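Local coordinates for DUF3224 domain-containing protein (Shewanella oneidensis, PDB 2OOJ) that is of unknown function but adopts a two-subunit assembly of antiparallel β-barrels, consistent with a family placed among the allene oxide cyclase-like barrels, at residues K10-L15 with N122-Y127; G114-S119 with Y127-C132; A66-V71 with F81-F86; T16-Y21 with L30-L35. All coordinates share one frame; numbering follows the deposited sequence. Where two conformers were deposited one is given.

Contact 1: K10-L15 with N122-Y127; sequences KFDVKL and NGQHFY
The seam between the first and last long strands of the β-barrel is made here by K10 and F11 meeting Q124 to Y127. The two short segments run antiparallel but splay at 120°, and the direct pairing is brief: K10 and F126 form a non-hydrogen-bonded pair, and F11 N bonds to H125 O at 3.1 Å. Where the return bond would lie, a water intervenes, accepting from H125 N and donating to F11 O. Q124 fills the widening wedge. With its CG anti to the backbone N (chi1 174°) and a bend at the next torsion, its amide folds back so that NE2 gives one bond to D12 OD1 at 3.1 Å, nearly along the C-O axis, and another to H125 O at 3.0 Å. H125 O thus accepts two bonds, Q124 NE2 on a lone pair and F11 N from above the carbonyl plane. Shortening Q124 to an alanine is likely to leave D12 OD1 without its amide donor, take one of the two donors from H125 O and open a gap beside the K10 chain. F11 lays one ring face against H125 CB, which stands 3.5 Å above the plane, while Y127 N lies at the ring edge. K10 suits this solvent-exposed edge of the contact: its methylenes run beside the F126 ring, CG 3.7 Å from F126 CE2. On its other side strand 5-18 bonds through K10 to Y40 and through D12 to T38; Y127 OH reaches Y40 O and L43 N, and F11 rests on I118 of strand 112-121.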
loop_
_atom_site.group_PDB
_atom_site.type_symbol
_atom_site.label_atom_id
_atom_site.label_comp_id
_atom_site.label_asym_id
_atom_site.label_seq_id
_atom_site.Cartn_x
_atom_site.Cartn_y
_atom_site.Cartn_z
ATOM N N LYS B 10 14.101 -16.687 8.229
ATOM C CA LYS B 10 12.808 -16.727 8.912
ATOM C C LYS B 10 12.396 -15.326 9.342
ATOM O O LYS B 10 13.226 -14.472 9.562
ATOM C CB LYS B 10 12.914 -17.618 10.152
ATOM C CG LYS B 10 13.339 -19.031 9.800
ATOM C CD LYS B 10 13.289 -19.986 10.992
ATOM C CE LYS B 10 13.428 -21.427 10.464
ATOM N NZ LYS B 10 13.416 -22.471 11.541
ATOM N N PHE B 11 11.106 -15.074 9.424
ATOM C CA PHE B 11 10.624 -13.946 10.202
ATOM C C PHE B 11 9.315 -14.295 10.928
ATOM O O PHE B 11 8.594 -15.175 10.502
ATOM C CB PHE B 11 10.464 -12.691 9.349
ATOM C CG PHE B 11 9.336 -12.740 8.381
ATOM C CD1 PHE B 11 9.497 -13.295 7.126
ATOM C CD2 PHE B 11 8.099 -12.207 8.711
ATOM C CE1 PHE B 11 8.450 -13.299 6.224
ATOM C CE2 PHE B 11 7.024 -12.234 7.826
ATOM C CZ PHE B 11 7.194 -12.771 6.582
ATOM N N ASP B 12 9.051 -13.613 12.038
ATOM C CA ASP B 12 7.767 -13.718 12.741
ATOM C C ASP B 12 7.128 -12.354 12.725
ATOM O O ASP B 12 7.818 -11.376 12.702
ATOM C CB ASP B 12 8.022 -14.179 14.185
ATOM C CG ASP B 12 8.747 -15.511 14.234
ATOM O OD1 ASP B 12 8.554 -16.348 13.294
ATOM O OD2 ASP B 12 9.517 -15.700 15.184
ATOM N N VAL B 13 5.812 -12.300 12.683
ATOM C CA VAL B 13 5.093 -11.041 12.719
ATOM C C VAL B 13 3.974 -11.115 13.744
ATOM O O VAL B 13 3.360 -12.163 13.903
ATOM C CB VAL B 13 4.532 -10.652 11.332
ATOM C CG1 VAL B 13 3.655 -11.734 10.807
ATOM C CG2 VAL B 13 3.789 -9.314 11.425
ATOM N N LYS B 14 3.769 -10.009 14.462
ATOM C CA LYS B 14 2.617 -9.808 15.335
ATOM C C LYS B 14 1.775 -8.669 14.801
ATOM O O LYS B 14 2.277 -7.561 14.625
ATOM C CB LYS B 14 3.080 -9.435 16.728
ATOM C CG LYS B 14 1.948 -9.332 17.764
ATOM C CD LYS B 14 2.438 -8.536 18.981
ATOM C CE LYS B 14 1.402 -8.483 20.099
ATOM N NZ LYS B 14 1.943 -7.811 21.320
ATOM N N LEU B 15 0.485 -8.946 14.590
ATOM C CA LEU B 15 -0.465 -7.969 14.068
ATOM C C LEU B 15 -1.409 -7.586 15.179
ATOM O O LEU B 15 -2.083 -8.459 15.739
ATOM C CB LEU B 15 -1.270 -8.578 12.928
ATOM C CG LEU B 15 -0.513 -9.056 11.682
ATOM C CD1 LEU B 15 -1.513 -9.620 10.701
ATOM C CD2 LEU B 15 0.222 -7.932 11.051
ATOM N N ASN B 122 6.057 -25.263 6.512
ATOM C CA ASN B 122 5.742 -25.857 7.790
ATOM C C ASN B 122 5.312 -24.821 8.831
ATOM O O ASN B 122 5.759 -24.855 9.968
ATOM C CB ASN B 122 6.946 -26.672 8.287
ATOM C CG ASN B 122 6.571 -27.645 9.425
ATOM O OD1 ASN B 122 5.397 -28.015 9.591
ATOM N ND2 ASN B 122 7.559 -28.025 10.221
ATOM N N GLY B 123 4.453 -23.887 8.432
ATOM C CA GLY B 123 3.911 -22.896 9.352
ATOM C C GLY B 123 4.806 -21.700 9.669
ATOM O O GLY B 123 4.399 -20.812 10.407
ATOM N N GLN B 124 6.012 -21.677 9.096
ATOM C CA GLN B 124 7.015 -20.649 9.343
ATOM C C GLN B 124 7.139 -19.752 8.111
ATOM O O GLN B 124 7.320 -20.235 7.004
ATOM C CB GLN B 124 8.363 -21.299 9.657
ATOM C CG GLN B 124 9.559 -20.345 9.808
ATOM C CD GLN B 124 9.435 -19.475 11.039
ATOM O OE1 GLN B 124 9.389 -19.988 12.142
ATOM N NE2 GLN B 124 9.356 -18.157 10.857
ATOM N N HIS B 125 7.005 -18.455 8.326
ATOM C CA HIS B 125 7.250 -17.463 7.281
ATOM C C HIS B 125 8.718 -17.286 7.033
ATOM O O HIS B 125 9.506 -17.269 7.985
ATOM C CB HIS B 125 6.673 -16.117 7.670
ATOM C CG HIS B 125 5.197 -16.074 7.585
ATOM N ND1 HIS B 125 4.526 -16.149 6.383
ATOM C CD2 HIS B 125 4.252 -16.047 8.550
ATOM C CE1 HIS B 125 3.223 -16.134 6.614
ATOM N NE2 HIS B 125 3.031 -16.079 7.921
ATOM N N PHE B 126 9.044 -17.126 5.751
ATOM C CA PHE B 126 10.392 -16.916 5.281
ATOM C C PHE B 126 10.385 -15.714 4.360
ATOM O O PHE B 126 9.440 -15.507 3.584
ATOM C CB PHE B 126 10.900 -18.127 4.488
ATOM C CG PHE B 126 11.247 -19.300 5.348
ATOM C CD1 PHE B 126 10.269 -20.161 5.762
ATOM C CD2 PHE B 126 12.550 -19.530 5.738
ATOM C CE1 PHE B 126 10.582 -21.233 6.564
ATOM C CE2 PHE B 126 12.860 -20.600 6.531
ATOM C CZ PHE B 126 11.866 -21.443 6.957
ATOM N N TYR B 127 11.462 -14.980 4.416
ATOM C CA TYR B 127 11.720 -13.887 3.470
ATOM C C TYR B 127 12.789 -14.347 2.479
ATOM O O TYR B 127 13.687 -15.132 2.831
ATOM C CB TYR B 127 12.191 -12.625 4.213
ATOM C CG TYR B 127 13.517 -12.776 4.902
ATOM C CD1 TYR B 127 14.725 -12.542 4.217
ATOM C CD2 TYR B 127 13.579 -13.094 6.252
ATOM C CE1 TYR B 127 15.923 -12.691 4.862
ATOM C CE2 TYR B 127 14.774 -13.275 6.890
ATOM C CZ TYR B 127 15.956 -13.051 6.195
ATOM O OH TYR B 127 17.144 -13.226 6.855
HETATM O O HOH W 1 6.375 -17.051 10.898
#

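Contact 2: G114-S119 with Y127-C132; sequences GTMAIS and YEFSFC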
loop_
_atom_site.group_PDB
_atom_site.type_symbol
_atom_site.label_atom_id
_atom_site.label_comp_id
_atom_site.label_asym_id
_atom_site.label_seq_id
_atom_site.Cartn_x
_atom_site.Cartn_y
_atom_site.Cartn_z
ATOM N N GLY B 114 16.173 -2.898 -3.148
ATOM C CA GLY B 114 15.770 -4.301 -3.110
ATOM C C GLY B 114 14.298 -4.619 -3.120
ATOM O O GLY B 114 13.475 -3.756 -2.896
ATOM N N THR B 115 14.009 -5.886 -3.388
ATOM C CA THR B 115 12.651 -6.407 -3.389
ATOM C C THR B 115 12.635 -7.662 -2.557
ATOM O O THR B 115 13.646 -8.329 -2.374
ATOM C CB THR B 115 12.154 -6.683 -4.823
ATOM O OG1 THR B 115 13.026 -7.616 -5.468
ATOM C CG2 THR B 115 12.077 -5.350 -5.647
HETATM N N MSE B 116 11.487 -7.956 -1.982
HETATM C CA MSE B 116 11.414 -9.096 -1.087
HETATM C C MSE B 116 10.220 -9.917 -1.440
HETATM O O MSE B 116 9.232 -9.382 -1.873
HETATM C CB MSE B 116 11.291 -8.609 0.367
HETATM C CG MSE B 116 11.219 -9.750 1.375
HETATM SE SE MSE B 116 11.154 -8.977 3.169
HETATM C CE MSE B 116 12.949 -8.447 3.415
ATOM N N ALA B 117 10.353 -11.232 -1.322
ATOM C CA ALA B 117 9.250 -12.155 -1.533
ATOM C C ALA B 117 9.035 -12.840 -0.214
ATOM O O ALA B 117 9.956 -12.956 0.563
ATOM C CB ALA B 117 9.588 -13.148 -2.595
ATOM N N ILE B 118 7.814 -13.342 0.014
ATOM C CA ILE B 118 7.445 -13.942 1.280
ATOM C C ILE B 118 6.892 -15.343 1.002
ATOM O O ILE B 118 6.050 -15.547 0.108
ATOM C CB ILE B 118 6.376 -13.100 1.970
ATOM C CG1 ILE B 118 6.877 -11.681 2.224
ATOM C CG2 ILE B 118 5.910 -13.726 3.275
ATOM C CD1 ILE B 118 7.832 -11.587 3.365
ATOM N N SER B 119 7.421 -16.313 1.724
ATOM C CA SER B 119 7.002 -17.683 1.585
ATOM C C SER B 119 6.725 -18.240 2.972
ATOM O O SER B 119 6.880 -17.558 4.001
ATOM C CB SER B 119 8.057 -18.494 0.858
ATOM O OG SER B 119 9.266 -18.629 1.594
ATOM N N TYR B 127 11.462 -14.980 4.416
ATOM C CA TYR B 127 11.720 -13.887 3.470
ATOM C C TYR B 127 12.789 -14.347 2.479
ATOM O O TYR B 127 13.687 -15.132 2.831
ATOM C CB TYR B 127 12.191 -12.625 4.213
ATOM C CG TYR B 127 13.517 -12.776 4.902
ATOM C CD1 TYR B 127 14.725 -12.542 4.217
ATOM C CD2 TYR B 127 13.579 -13.094 6.252
ATOM C CE1 TYR B 127 15.923 -12.691 4.862
ATOM C CE2 TYR B 127 14.774 -13.275 6.890
ATOM C CZ TYR B 127 15.956 -13.051 6.195
ATOM O OH TYR B 127 17.144 -13.226 6.855
ATOM N N GLU B 128 12.669 -13.867 1.239
ATOM C CA GLU B 128 13.664 -14.012 0.213
ATOM C C GLU B 128 13.945 -12.588 -0.266
ATOM O O GLU B 128 13.086 -11.971 -0.864
ATOM C CB GLU B 128 13.160 -14.878 -0.931
ATOM C CG GLU B 128 12.966 -16.373 -0.598
ATOM C CD GLU B 128 11.587 -16.729 0.004
ATOM O OE1 GLU B 128 10.543 -16.256 -0.485
ATOM O OE2 GLU B 128 11.552 -17.522 0.966
ATOM N N PHE B 129 15.130 -12.064 0.040
ATOM C CA PHE B 129 15.411 -10.634 -0.137
ATOM C C PHE B 129 16.522 -10.475 -1.149
ATOM O O PHE B 129 17.626 -10.955 -0.914
ATOM C CB PHE B 129 15.760 -10.023 1.248
ATOM C CG PHE B 129 15.956 -8.528 1.253
ATOM C CD1 PHE B 129 15.207 -7.682 0.438
ATOM C CD2 PHE B 129 16.832 -7.950 2.143
ATOM C CE1 PHE B 129 15.395 -6.304 0.487
ATOM C CE2 PHE B 129 17.004 -6.579 2.184
ATOM C CZ PHE B 129 16.270 -5.767 1.357
ATOM N N SER B 130 16.189 -9.877 -2.302
ATOM C CA SER B 130 17.143 -9.604 -3.364
ATOM C C SER B 130 17.515 -8.136 -3.328
ATOM O O SER B 130 16.671 -7.266 -3.534
ATOM C CB SER B 130 16.542 -9.976 -4.724
ATOM O OG SER B 130 15.980 -11.259 -4.620
ATOM N N PHE B 131 18.793 -7.852 -3.075
ATOM C CA PHE B 131 19.185 -6.516 -2.841
ATOM C C PHE B 131 20.566 -6.235 -3.439
ATOM O O PHE B 131 21.320 -7.151 -3.823
ATOM C CB PHE B 131 19.197 -6.223 -1.336
ATOM C CG PHE B 131 20.286 -6.919 -0.583
ATOM C CD1 PHE B 131 20.118 -8.187 -0.098
ATOM C CD2 PHE B 131 21.488 -6.279 -0.345
ATOM C CE1 PHE B 131 21.163 -8.825 0.565
ATOM C CE2 PHE B 131 22.518 -6.900 0.320
ATOM C CZ PHE B 131 22.351 -8.167 0.786
ATOM N N CYS B 132 20.817 -4.946 -3.533
ATOM C CA CYS B 132 22.117 -4.416 -3.910
ATOM C C CYS B 132 22.224 -3.007 -3.393
ATOM O O CYS B 132 21.354 -2.549 -2.633
ATOM C CB CYS B 132 22.305 -4.546 -5.421
ATOM S SG CYS B 132 21.293 -3.504 -6.365
HETATM O O HOH W 2 15.189 -6.945 -6.545
#
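M116, a selenomethionine, packs its whole length against Y127, E128 and F129 of the partner strand. Its CB lies 4.0 Å from F129 CD1, and CG passes over the backbone, 3.7 Å from E128 O. Because the chain is extended through its first two torsions, SE is carried down beside Y127 CB at 3.9 Å; a turn at chi3 (-76°) then swings CE back over one face of the F129 ring, 3.7 Å above its plane and offset toward the rim. The opposite face of that ring receives F131 CB, so the phenyl is sandwiched between aliphatic groups, and the T115 backbone meets its edge. A long, flexible, apolar chain suits this buried face. G114 belongs where the same ring comes close: a CB there would collide with F129 CE1 and S130 O, and at its phi of 175° would also press on the preceding carbonyl. The other face is mostly polar. E128 bends at chi2 (87°) so that its carboxylate returns across the sheet, and S119 OG donates to the syn lone pair of E128 OE2 at 2.6 Å; small A117 lies beneath OE1, its CB 3.9 Å away. Paired backbone bonds join T115 with S130 and A117 with E128, A117 N reaching E128 O at 2.9 Å. This alternation is that of an antiparallel β-hairpin in a barrel wall: on the inner side M116 and I118 touch strand 93-107, F131 touches strand 73-74 and F129 touches both, while T115, A117, S119, E128 and S130 form the outer side.

Contact 3: A66-V71 with F81-F86; sequences AIEQVV and FVLQHF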
loop_
_atom_site.group_PDB
_atom_site.type_symbol
_atom_site.label_atom_id
_atom_site.label_comp_id
_atom_site.label_asym_id
_atom_site.label_seq_id
_atom_site.Cartn_x
_atom_site.Cartn_y
_atom_site.Cartn_z
ATOM N N ALA B 66 1.069 -1.818 3.361
ATOM C CA ALA B 66 1.766 -1.641 4.626
ATOM C C ALA B 66 3.032 -0.847 4.351
ATOM O O ALA B 66 3.535 -0.898 3.246
ATOM C CB ALA B 66 2.112 -2.998 5.215
ATOM N N ILE B 67 3.525 -0.154 5.379
ATOM C CA ILE B 67 4.835 0.483 5.429
ATOM C C ILE B 67 5.418 0.148 6.779
ATOM O O ILE B 67 4.756 0.285 7.805
ATOM C CB ILE B 67 4.730 2.025 5.265
ATOM C CG1 ILE B 67 4.334 2.326 3.803
ATOM C CG2 ILE B 67 6.023 2.749 5.600
ATOM C CD1 ILE B 67 4.271 3.794 3.466
ATOM N N GLU B 68 6.653 -0.326 6.767
ATOM C CA GLU B 68 7.350 -0.672 7.971
ATOM C C GLU B 68 8.764 -0.124 7.928
ATOM O O GLU B 68 9.395 -0.128 6.903
ATOM C CB GLU B 68 7.364 -2.183 8.208
ATOM C CG GLU B 68 8.045 -2.981 7.160
ATOM C CD GLU B 68 7.970 -4.504 7.372
ATOM O OE1 GLU B 68 8.419 -4.995 8.421
ATOM O OE2 GLU B 68 7.514 -5.221 6.453
ATOM N N GLN B 69 9.227 0.320 9.087
ATOM C CA GLN B 69 10.609 0.717 9.314
ATOM C C GLN B 69 11.372 -0.459 9.937
ATOM O O GLN B 69 11.018 -0.953 11.044
ATOM C CB GLN B 69 10.616 1.916 10.262
ATOM C CG GLN B 69 11.985 2.451 10.677
ATOM C CD GLN B 69 12.737 3.117 9.609
ATOM O OE1 GLN B 69 12.490 4.288 9.301
ATOM N NE2 GLN B 69 13.718 2.402 9.035
ATOM N N VAL B 70 12.398 -0.886 9.222
ATOM C CA VAL B 70 13.300 -1.957 9.630
ATOM C C VAL B 70 14.598 -1.381 10.189
ATOM O O VAL B 70 15.195 -0.412 9.636
ATOM C CB VAL B 70 13.616 -2.886 8.445
ATOM C CG1 VAL B 70 14.442 -4.099 8.899
ATOM C CG2 VAL B 70 12.278 -3.328 7.751
ATOM N N VAL B 71 15.045 -1.994 11.284
ATOM C CA VAL B 71 16.306 -1.620 11.928
ATOM C C VAL B 71 17.043 -2.882 12.326
ATOM O O VAL B 71 16.493 -3.761 12.994
ATOM C CB VAL B 71 16.059 -0.739 13.186
ATOM C CG1 VAL B 71 17.363 -0.259 13.757
ATOM C CG2 VAL B 71 15.176 0.420 12.838
ATOM N N PHE B 81 16.082 0.615 6.947
ATOM C CA PHE B 81 15.418 0.952 5.704
ATOM C C PHE B 81 13.918 0.786 5.902
ATOM O O PHE B 81 13.469 0.214 6.911
ATOM C CB PHE B 81 15.947 0.071 4.561
ATOM C CG PHE B 81 15.877 -1.391 4.848
ATOM C CD1 PHE B 81 16.889 -2.024 5.538
ATOM C CD2 PHE B 81 14.785 -2.141 4.421
ATOM C CE1 PHE B 81 16.820 -3.388 5.816
ATOM C CE2 PHE B 81 14.719 -3.487 4.669
ATOM C CZ PHE B 81 15.743 -4.112 5.382
ATOM N N VAL B 82 13.156 1.269 4.924
ATOM C CA VAL B 82 11.695 1.097 4.921
ATOM C C VAL B 82 11.268 0.114 3.853
ATOM O O VAL B 82 11.730 0.193 2.726
ATOM C CB VAL B 82 10.963 2.451 4.712
ATOM C CG1 VAL B 82 9.393 2.275 4.473
ATOM C CG2 VAL B 82 11.218 3.342 5.942
ATOM N N LEU B 83 10.355 -0.786 4.230
ATOM C CA LEU B 83 9.689 -1.672 3.292
ATOM C C LEU B 83 8.234 -1.243 3.045
ATOM O O LEU B 83 7.545 -0.863 3.965
ATOM C CB LEU B 83 9.720 -3.102 3.803
ATOM C CG LEU B 83 11.034 -3.891 3.768
ATOM C CD1 LEU B 83 10.917 -5.155 4.608
ATOM C CD2 LEU B 83 11.382 -4.205 2.314
ATOM N N GLN B 84 7.806 -1.318 1.782
ATOM C CA GLN B 84 6.481 -0.887 1.337
ATOM C C GLN B 84 5.847 -1.995 0.589
ATOM O O GLN B 84 6.468 -2.539 -0.338
ATOM C CB GLN B 84 6.593 0.364 0.460
ATOM C CG GLN B 84 5.202 1.000 0.100
ATOM C CD GLN B 84 5.355 2.380 -0.498
ATOM O OE1 GLN B 84 5.873 3.289 0.151
ATOM N NE2 GLN B 84 4.862 2.561 -1.717
ATOM N N HIS B 85 4.650 -2.392 1.048
ATOM C CA HIS B 85 3.923 -3.538 0.542
ATOM C C HIS B 85 2.638 -3.162 -0.215
ATOM O O HIS B 85 1.860 -2.311 0.207
ATOM C CB HIS B 85 3.417 -4.450 1.684
ATOM C CG HIS B 85 4.425 -4.808 2.732
ATOM N ND1 HIS B 85 4.544 -6.097 3.201
ATOM C CD2 HIS B 85 5.277 -4.059 3.474
ATOM C CE1 HIS B 85 5.432 -6.126 4.181
ATOM N NE2 HIS B 85 5.908 -4.904 4.353
ATOM N N PHE B 86 2.360 -3.890 -1.287
ATOM C CA PHE B 86 1.097 -3.783 -1.960
ATOM C C PHE B 86 0.772 -5.184 -2.398
ATOM O O PHE B 86 1.507 -5.756 -3.191
ATOM C CB PHE B 86 1.243 -2.878 -3.158
ATOM C CG PHE B 86 0.017 -2.744 -4.028
ATOM C CD1 PHE B 86 -0.269 -3.680 -5.001
ATOM C CD2 PHE B 86 -0.762 -1.602 -3.948
ATOM C CE1 PHE B 86 -1.364 -3.511 -5.856
ATOM C CE2 PHE B 86 -1.854 -1.401 -4.800
ATOM C CZ PHE B 86 -2.161 -2.372 -5.747
#
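E68 and H85 make the polar centre of this contact: H85 NE2 donates to E68 OE2 at 2.7 Å, using the anti lone pair, with the carboxylate and imidazole planes 19° apart. E68 CG sits between the backbone N and the carbonyl carbon (chi1 62°), and the extended chain beyond it carries the carboxylate to the ring. A66 CB, a lone methyl, lies against one face of the imidazole, 3.6 Å from its plane. Further along the same side of the sheet V70 CB lies over the F81 ring, V70 CG1 touching F81 CZ at 3.7 Å. On the reverse side I67 CG2 packs against V82 CG1 at 3.6 Å. Backbone bonds in both directions join A66 with H85, E68 with L83 and V70 with F81. The second shell steadies the buried pair: K37 NZ forms a salt bridge to E68 OE2, S47 OG bonds to OE1, and Y64 OH bonds to H85 ND1. Q69 NE2 donates to V70 O at 3.2 Å, while Q69 OE1 and Q84 NE2 bond to V25 and G87 of the second subunit. Strands 43-55 and 93-107 flank the pair, and L35, K37 and F39 of strand 29-39 touch A66, H85 and E68 on their side-chain side.

Contact 4: T16-Y21 with L30-L35; sequences TPENAY and LGRMAL
T16 and A34 exchange the backbone bonds that anchor this end of the hairpin, T16 N to A34 O at 2.9 Å and A34 N to T16 O at 2.8 Å. P17, which has no N-H to give, falls opposite M33 in a non-hydrogen-bonded pair, where none is needed across the contact. E18 N then reaches R32 O at 2.9 Å, and after this bond a water, donating to E18 O and accepting from R32 N, joins the two backbones. Among the charged groups, R32 grips N19 O side-on with two donors, NE at 3.1 Å and NH2 at 2.8 Å, the oxygen lying in the guanidinium plane and both nitrogens coming from one face of its carbonyl. Trans first torsions followed by a bend at chi3 (60°) bring the flat group under E18, whose CB sits 3.6 Å above its centre. E18 OE1 lies 3.1 Å from R32 NH1 but well out of the guanidinium plane, so this salt bridge is one of charge alone. A leucine in place of R32 would probably leave N19 O without its two donors and the neighbouring carboxylates of E18 and E50 without a shared cation. The van der Waals contacts are small: T16 CB meets A34 CB, and A20 CB lies 4.1 Å from R32 N, against the backbone. Outside the hairpin, strand 43-55 bonds to G31 and M33 through S53 and M51, E50 forms a salt bridge with R32 NH1, and Y21 of the second subunit packs on E18 and A34.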
loop_
_atom_site.group_PDB
_atom_site.type_symbol
_atom_site.label_atom_id
_atom_site.label_comp_id
_atom_site.label_asym_id
_atom_site.label_seq_id
_atom_site.Cartn_x
_atom_site.Cartn_y
_atom_site.Cartn_z
ATOM N N THR B 16 -1.413 -6.306 15.551
ATOM C CA THR B 16 -2.289 -5.798 16.585
ATOM C C THR B 16 -3.395 -4.946 15.973
ATOM O O THR B 16 -3.103 -3.916 15.356
ATOM C CB THR B 16 -1.524 -4.950 17.545
ATOM O OG1 THR B 16 -0.448 -5.740 18.083
ATOM C CG2 THR B 16 -2.451 -4.437 18.658
ATOM N N PRO B 17 -4.672 -5.365 16.143
ATOM C CA PRO B 17 -5.739 -4.624 15.541
ATOM C C PRO B 17 -5.812 -3.204 16.044
ATOM O O PRO B 17 -5.574 -2.926 17.239
ATOM C CB PRO B 17 -6.985 -5.429 15.944
ATOM C CG PRO B 17 -6.493 -6.780 16.153
ATOM C CD PRO B 17 -5.201 -6.555 16.835
ATOM N N GLU B 18 -6.114 -2.292 15.125
ATOM C CA GLU B 18 -6.351 -0.901 15.452
ATOM C C GLU B 18 -7.669 -0.471 14.785
ATOM O O GLU B 18 -8.223 -1.182 13.931
ATOM C CB GLU B 18 -5.200 -0.016 14.957
ATOM C CG GLU B 18 -3.849 -0.394 15.478
ATOM C CD GLU B 18 -2.698 0.381 14.779
ATOM O OE1 GLU B 18 -2.587 0.342 13.531
ATOM O OE2 GLU B 18 -1.918 1.048 15.476
ATOM N N ASN B 19 -8.134 0.718 15.124
ATOM C CA ASN B 19 -9.394 1.216 14.584
ATOM C C ASN B 19 -9.207 1.846 13.199
ATOM O O ASN B 19 -8.510 2.848 13.054
ATOM C CB ASN B 19 -10.005 2.217 15.567
ATOM C CG ASN B 19 -11.428 2.595 15.200
ATOM O OD1 ASN B 19 -11.690 3.719 14.769
ATOM N ND2 ASN B 19 -12.350 1.637 15.328
ATOM N N ALA B 20 -9.818 1.249 12.182
ATOM C CA ALA B 20 -9.814 1.838 10.851
ATOM C C ALA B 20 -10.733 3.049 10.775
ATOM O O ALA B 20 -11.864 3.025 11.276
ATOM C CB ALA B 20 -10.232 0.803 9.824
ATOM N N TYR B 21 -10.257 4.099 10.121
ATOM C CA TYR B 21 -11.035 5.304 9.887
ATOM C C TYR B 21 -12.308 5.081 9.104
ATOM O O TYR B 21 -13.363 5.608 9.453
ATOM C CB TYR B 21 -10.164 6.327 9.173
ATOM C CG TYR B 21 -10.832 7.647 8.909
ATOM C CD1 TYR B 21 -11.129 8.511 9.944
ATOM C CD2 TYR B 21 -11.163 8.032 7.607
ATOM C CE1 TYR B 21 -11.736 9.739 9.699
ATOM C CE2 TYR B 21 -11.751 9.264 7.344
ATOM C CZ TYR B 21 -12.028 10.114 8.402
ATOM O OH TYR B 21 -12.623 11.336 8.161
ATOM N N LEU B 30 -12.770 -3.596 6.309
ATOM C CA LEU B 30 -11.556 -2.791 6.235
ATOM C C LEU B 30 -10.855 -2.905 7.555
ATOM O O LEU B 30 -11.495 -3.018 8.615
ATOM C CB LEU B 30 -11.872 -1.323 5.971
ATOM C CG LEU B 30 -12.642 -0.970 4.715
ATOM C CD1 LEU B 30 -12.818 0.530 4.664
ATOM C CD2 LEU B 30 -11.941 -1.511 3.444
ATOM N N GLY B 31 -9.534 -2.940 7.519
ATOM C CA GLY B 31 -8.761 -3.078 8.750
ATOM C C GLY B 31 -7.561 -2.167 8.755
ATOM O O GLY B 31 -7.096 -1.705 7.700
ATOM N N ARG B 32 -7.116 -1.861 9.965
ATOM C CA ARG B 32 -5.843 -1.241 10.203
ATOM C C ARG B 32 -5.194 -2.053 11.304
ATOM O O ARG B 32 -5.842 -2.364 12.286
ATOM C CB ARG B 32 -5.985 0.209 10.657
ATOM C CG ARG B 32 -4.624 0.861 10.894
ATOM C CD ARG B 32 -4.733 2.326 11.001
ATOM N NE ARG B 32 -5.600 2.745 12.104
ATOM C CZ ARG B 32 -5.170 3.163 13.287
ATOM N NH1 ARG B 32 -3.883 3.209 13.561
ATOM N NH2 ARG B 32 -6.048 3.547 14.217
HETATM N N MSE B 33 -3.908 -2.323 11.152
HETATM C CA MSE B 33 -3.185 -3.053 12.157
HETATM C C MSE B 33 -1.807 -2.502 12.371
HETATM O O MSE B 33 -1.216 -1.868 11.493
HETATM C CB MSE B 33 -3.136 -4.515 11.773
HETATM C CG MSE B 33 -4.506 -5.126 11.838
HETATM SE SE MSE B 33 -4.443 -6.879 12.514
HETATM C CE MSE B 33 -4.165 -7.732 10.917
ATOM N N ALA B 34 -1.327 -2.687 13.588
ATOM C CA ALA B 34 0.037 -2.360 13.911
ATOM C C ALA B 34 0.839 -3.594 13.634
ATOM O O ALA B 34 0.405 -4.714 13.923
ATOM C CB ALA B 34 0.185 -1.957 15.382
ATOM N N LEU B 35 2.035 -3.390 13.098
ATOM C CA LEU B 35 2.893 -4.501 12.724
ATOM C C LEU B 35 4.143 -4.450 13.566
ATOM O O LEU B 35 4.795 -3.410 13.622
ATOM C CB LEU B 35 3.334 -4.383 11.266
ATOM C CG LEU B 35 2.378 -4.424 10.083
ATOM C CD1 LEU B 35 3.237 -4.434 8.811
ATOM C CD2 LEU B 35 1.477 -5.636 10.175
HETATM O O HOH W 3 -8.872 -2.766 12.111
#

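In the fold
Contact 3 is the buried core of the set, contacts 1 and 2 are partly buried, and contact 4 lies at the surface. Contacts 1 and 2 share strand 124-133 and Y127, and touch where F126 probably bonds to S119 and F11 meets I118; contacts 1 and 4 share strand 5-18. Apolar side chains carry contacts 2 and 3 toward each other through the barrel interior, M116 meeting L83 and F129 meeting F81. A66 of contact 3 likewise touches L35 of contact 4. The charged pair of contact 3 is buried; in contact 4 a buried arginine meets a partly exposed glutamate at the subunit boundary. Contacts 1 and 4 splay and use water where backbone pairing fails.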